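Local coordinates for cadherin-related family member 2 (Mus musculus, PDB 5CYX), which probably joins adjacent microvilli of the epithelial brush border through calcium-dependent heterophilic adhesion, here represented by its first three extracellular cadherin repeats, at residues A[225-230]-A[242-247]; A[297-302]-A[317-322]. One frame throughout, in Å; residues are numbered along the deposited sequence.

Contact 1: A[225-230]-A[242-247]; sequences EFYSAS and LTVEAV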
# COMPACT_ATOMS: atom_id res chain seq x y z
N GLU A 225 1.44 21.25 -40.50
CA GLU A 225 1.27 19.97 -41.17
C GLU A 225 1.78 20.03 -42.61
O GLU A 225 2.20 19.00 -43.20
CB GLU A 225 -0.19 19.58 -41.15
CG GLU A 225 -0.47 18.23 -41.80
CD GLU A 225 -1.94 17.88 -41.79
OE1 GLU A 225 -2.41 17.27 -42.78
OE2 GLU A 225 -2.64 18.20 -40.80
N PHE A 226 1.81 21.25 -43.16
CA PHE A 226 2.36 21.49 -44.48
C PHE A 226 3.38 22.63 -44.49
O PHE A 226 3.25 23.64 -43.79
CB PHE A 226 1.25 21.80 -45.45
CG PHE A 226 0.26 20.68 -45.60
CD1 PHE A 226 0.68 19.44 -46.10
CD2 PHE A 226 -1.08 20.86 -45.25
CE1 PHE A 226 -0.24 18.40 -46.26
CE2 PHE A 226 -2.00 19.82 -45.41
CZ PHE A 226 -1.58 18.59 -45.91
N TYR A 227 4.43 22.42 -45.28
CA TYR A 227 5.36 23.46 -45.66
C TYR A 227 5.68 23.24 -47.14
O TYR A 227 6.00 22.13 -47.58
CB TYR A 227 6.67 23.36 -44.86
CG TYR A 227 6.72 23.90 -43.42
CD1 TYR A 227 6.90 25.26 -43.14
CD2 TYR A 227 6.71 23.03 -42.36
CE1 TYR A 227 6.99 25.72 -41.81
CE2 TYR A 227 6.80 23.46 -41.03
CZ TYR A 227 6.94 24.80 -40.74
OH TYR A 227 7.05 25.22 -39.41
N SER A 228 5.56 24.30 -47.93
CA SER A 228 6.24 24.34 -49.23
C SER A 228 6.80 25.73 -49.52
O SER A 228 6.54 26.70 -48.80
CB SER A 228 5.34 23.83 -50.36
OG SER A 228 4.07 24.41 -50.30
N ALA A 229 7.63 25.81 -50.55
CA ALA A 229 8.24 27.08 -50.91
C ALA A 229 8.71 26.99 -52.32
O ALA A 229 8.61 25.91 -52.95
CB ALA A 229 9.41 27.42 -49.96
N SER A 230 9.21 28.12 -52.83
CA SER A 230 9.75 28.17 -54.19
C SER A 230 11.13 28.77 -54.24
O SER A 230 11.46 29.64 -53.46
CB SER A 230 8.81 28.93 -55.14
OG SER A 230 9.44 29.17 -56.38
N LEU A 242 13.25 28.33 -47.14
CA LEU A 242 12.24 28.53 -46.09
C LEU A 242 12.73 28.05 -44.74
O LEU A 242 13.70 27.27 -44.65
CB LEU A 242 10.92 27.82 -46.42
CG LEU A 242 10.84 26.31 -46.18
CD1 LEU A 242 9.39 25.88 -46.20
CD2 LEU A 242 11.68 25.54 -47.20
N THR A 243 12.01 28.47 -43.71
CA THR A 243 12.24 28.06 -42.35
C THR A 243 11.15 27.10 -41.91
O THR A 243 9.96 27.41 -42.03
CB THR A 243 12.21 29.27 -41.43
OG1 THR A 243 13.02 30.28 -42.03
CG2 THR A 243 12.75 28.92 -40.01
N VAL A 244 11.56 25.94 -41.39
CA VAL A 244 10.64 25.06 -40.66
C VAL A 244 10.97 25.16 -39.19
O VAL A 244 12.06 25.56 -38.81
CB VAL A 244 10.70 23.58 -41.12
CG1 VAL A 244 10.20 23.46 -42.55
CG2 VAL A 244 12.10 23.00 -41.02
N GLU A 245 9.99 24.78 -38.37
CA GLU A 245 10.13 24.77 -36.93
C GLU A 245 9.42 23.56 -36.32
O GLU A 245 8.30 23.22 -36.69
CB GLU A 245 9.59 26.06 -36.35
CG GLU A 245 9.99 26.27 -34.89
CD GLU A 245 9.46 27.56 -34.30
OE1 GLU A 245 9.72 27.82 -33.11
OE2 GLU A 245 8.78 28.34 -35.01
N ALA A 246 10.13 22.88 -35.43
CA ALA A 246 9.58 21.87 -34.55
C ALA A 246 9.93 22.25 -33.16
O ALA A 246 11.00 22.82 -32.92
CB ALA A 246 10.15 20.53 -34.89
N VAL A 247 9.05 21.97 -32.21
CA VAL A 247 9.30 22.33 -30.81
C VAL A 247 9.07 21.15 -29.90
O VAL A 247 8.26 20.25 -30.19
CB VAL A 247 8.44 23.53 -30.35
CG1 VAL A 247 8.70 24.76 -31.23
CG2 VAL A 247 6.96 23.19 -30.37

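Contact 2: A[297-302]-A[317-322]; sequences QIQVTA and SMWVTI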
# COMPACT_ATOMS: atom_id res chain seq x y z
N GLN A 297 10.81 16.97 -53.37
CA GLN A 297 10.31 16.61 -52.05
C GLN A 297 11.49 16.27 -51.14
O GLN A 297 12.41 15.55 -51.54
CB GLN A 297 9.31 15.45 -52.14
CG GLN A 297 7.97 15.83 -52.79
CD GLN A 297 6.83 14.92 -52.37
OE1 GLN A 297 6.00 14.49 -53.19
NE2 GLN A 297 6.77 14.62 -51.08
N ILE A 298 11.44 16.77 -49.91
CA ILE A 298 12.58 16.72 -48.94
C ILE A 298 12.07 16.29 -47.57
O ILE A 298 11.12 16.89 -47.08
CB ILE A 298 13.30 18.09 -48.90
CG1 ILE A 298 14.68 17.96 -49.50
CG2 ILE A 298 13.48 18.68 -47.51
CD1 ILE A 298 14.66 18.02 -51.00
N GLN A 299 12.68 15.26 -46.99
CA GLN A 299 12.38 14.85 -45.62
C GLN A 299 13.31 15.55 -44.60
O GLN A 299 14.52 15.39 -44.66
CB GLN A 299 12.52 13.34 -45.46
CG GLN A 299 11.86 12.82 -44.18
CD GLN A 299 12.12 11.35 -43.97
OE1 GLN A 299 13.26 10.90 -44.08
NE2 GLN A 299 11.07 10.59 -43.69
N VAL A 300 12.69 16.29 -43.68
CA VAL A 300 13.36 16.96 -42.59
C VAL A 300 13.07 16.23 -41.28
O VAL A 300 11.91 15.92 -40.93
CB VAL A 300 12.93 18.44 -42.50
CG1 VAL A 300 13.48 19.10 -41.25
CG2 VAL A 300 13.41 19.19 -43.73
N THR A 301 14.16 15.99 -40.55
CA THR A 301 14.12 15.32 -39.26
C THR A 301 14.57 16.35 -38.23
O THR A 301 15.57 17.01 -38.44
CB THR A 301 15.08 14.11 -39.25
OG1 THR A 301 14.60 13.14 -40.18
CG2 THR A 301 15.17 13.48 -37.88
N ALA A 302 13.77 16.50 -37.17
CA ALA A 302 14.06 17.36 -36.05
C ALA A 302 14.41 16.46 -34.89
O ALA A 302 13.72 15.51 -34.62
CB ALA A 302 12.83 18.20 -35.70
N SER A 317 9.80 13.67 -37.92
CA SER A 317 10.15 13.89 -39.31
C SER A 317 8.97 14.30 -40.17
O SER A 317 7.82 14.02 -39.83
CB SER A 317 10.80 12.63 -39.90
OG SER A 317 9.89 11.56 -39.87
N MET A 318 9.26 14.98 -41.27
CA MET A 318 8.25 15.23 -42.27
C MET A 318 8.88 15.68 -43.56
O MET A 318 10.06 16.05 -43.59
CB MET A 318 7.26 16.30 -41.83
CG MET A 318 7.86 17.69 -41.71
SD MET A 318 6.54 18.66 -40.97
CE MET A 318 6.92 20.24 -41.62
N TRP A 319 8.03 15.66 -44.59
CA TRP A 319 8.35 15.98 -45.96
C TRP A 319 7.95 17.40 -46.29
O TRP A 319 6.90 17.88 -45.83
CB TRP A 319 7.60 15.02 -46.92
CG TRP A 319 8.16 13.66 -46.85
CD1 TRP A 319 7.78 12.68 -46.00
CD2 TRP A 319 9.25 13.14 -47.62
NE1 TRP A 319 8.56 11.56 -46.19
CE2 TRP A 319 9.46 11.82 -47.19
CE3 TRP A 319 10.07 13.67 -48.63
CZ2 TRP A 319 10.45 11.00 -47.74
CZ3 TRP A 319 11.06 12.86 -49.18
CH2 TRP A 319 11.23 11.52 -48.73
N VAL A 320 8.75 18.03 -47.13
CA VAL A 320 8.59 19.41 -47.56
C VAL A 320 8.68 19.43 -49.08
O VAL A 320 9.59 18.81 -49.65
CB VAL A 320 9.76 20.31 -47.03
CG1 VAL A 320 9.67 21.73 -47.60
CG2 VAL A 320 9.78 20.33 -45.51
N THR A 321 7.78 20.19 -49.71
CA THR A 321 7.82 20.36 -51.17
C THR A 321 8.38 21.71 -51.58
O THR A 321 8.01 22.76 -51.03
CB THR A 321 6.42 20.16 -51.76
OG1 THR A 321 5.99 18.85 -51.44
CG2 THR A 321 6.45 20.31 -53.26
N ILE A 322 9.26 21.68 -52.57
CA ILE A 322 9.97 22.89 -53.03
C ILE A 322 9.89 23.03 -54.55
O ILE A 322 10.32 22.13 -55.29
CB ILE A 322 11.45 22.86 -52.62
CG1 ILE A 322 11.57 22.80 -51.09
CG2 ILE A 322 12.17 24.10 -53.18
CD1 ILE A 322 13.01 22.76 -50.59

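Contact 1: A[225-230]-A[242-247]
The phenol oxygen of Tyr227 accepts a hydrogen bond from the backbone amide of Glu245, with 3.1 Å between OH and N and an N-H...O angle of 144°, so the bond is appreciably bent. The ring reaches this amide by lying across Val244, whose methyl CG1 sits over the middle of one face, 3.5 Å from the centroid of the Tyr227 ring and 11° off its normal, a CH-pi contact. With CG anti to the carbonyl carbon (chi1 -80°), the tyrosine swings its ring along the neighbouring strand and carries the hydroxyl past Val244. This is where strand 240-248 is interrupted, and Glu245 turns its carboxylate away while its amide meets the phenol. In the third cadherin repeat, a Greek-key beta sandwich, the contact joins the segment running into edge strand 228-231 to a strand of the other sheet. Further along, Leu242 packs between the two segments: its CD1 lies 3.9 Å from CB of Tyr227, and its CB is equally close to CB of Ala229, where a small methyl suits the narrow gap. A phenylalanine in place of Tyr227 would probably leave the Glu245 amide without its phenol acceptor, and the ring without the bond that fixes its far end. Ser228 faces the other way, its OG hydrogen-bonded to Arg323 of strand 315-324.

Contact 2: A[297-302]-A[317-322]
Ile298 and Val320 form a hydrogen-bonded antiparallel pair, as do Val300 and Met318, and together they give four backbone hydrogen bonds between strands 295-304 and 315-324, a beta hairpin. The Val300 amide donates to Met318 O at 2.6 Å, and the Met318 amide returns a bond to Val300 O at 2.8 Å. Between these pairs, alpha hydrogens also approach carbonyls: CA of Trp319 lies 3.1 Å from Ile298 O. The axes of the two short strand segments approach to 4.3 Å and run at 148°, antiparallel with a marked twist.

Aromatic packing occupies the face carrying Gln297, Gln299, Thr301, Ser317, Trp319 and Thr321. The Trp319 indole leans across the neighbouring strand, and CB of Gln299 stands over its six-membered ring, 3.7 Å from the centroid and almost on the ring normal, a CH-pi contact. With CG anti to the backbone N (chi1 -165°), Gln299 carries its amide along the indole toward the pyrrole nitrogen, the amide and ring planes 35° apart. Its OE1 is hydrogen-bonded to Ser262 on strand 257-264, which also pairs with Thr301 OG1. Gln297 O comes to the edge of the indole, while its side chain runs beside that of Thr321.

Apolar packing takes the other face. CG2 of Ile298 lies 4.1 Å from CB of Val320, and CG2 of Val300 is 4.2 Å from CG2 of Val320; branched residues suit extended strands and fill the sandwich interior, where Val300 also meets Phe222 and Ile272.

The alternation makes this hairpin amphipathic: aliphatic groups seal the core, whereas the outward face pairs polar side chains with a large indole, one face of which is covered by the aliphatic part of a glutamine.

Overall arrangement
Both contacts belong to the third cadherin repeat, and their centres lie about 8 Å apart. They follow in series along the chain, contact 1 closing before contact 2 opens. Contact 2 joins two central strands of one sheet, 295-304 and 315-324; contact 1 runs from edge strand 228-231 of that sheet to strand 240-248 of the opposing one, so the two share a sheet and a core. The Ala229 amide probably hydrogen-bonds to Thr321 O, tying edge strand to hairpin in parallel pairing, and CB of Ala246 packs on CB of Ala302 across the sandwich. Contact 2 holds one sheet together and contact 1 ties it to the other, within a chain whose successive repeats meet at calcium sites.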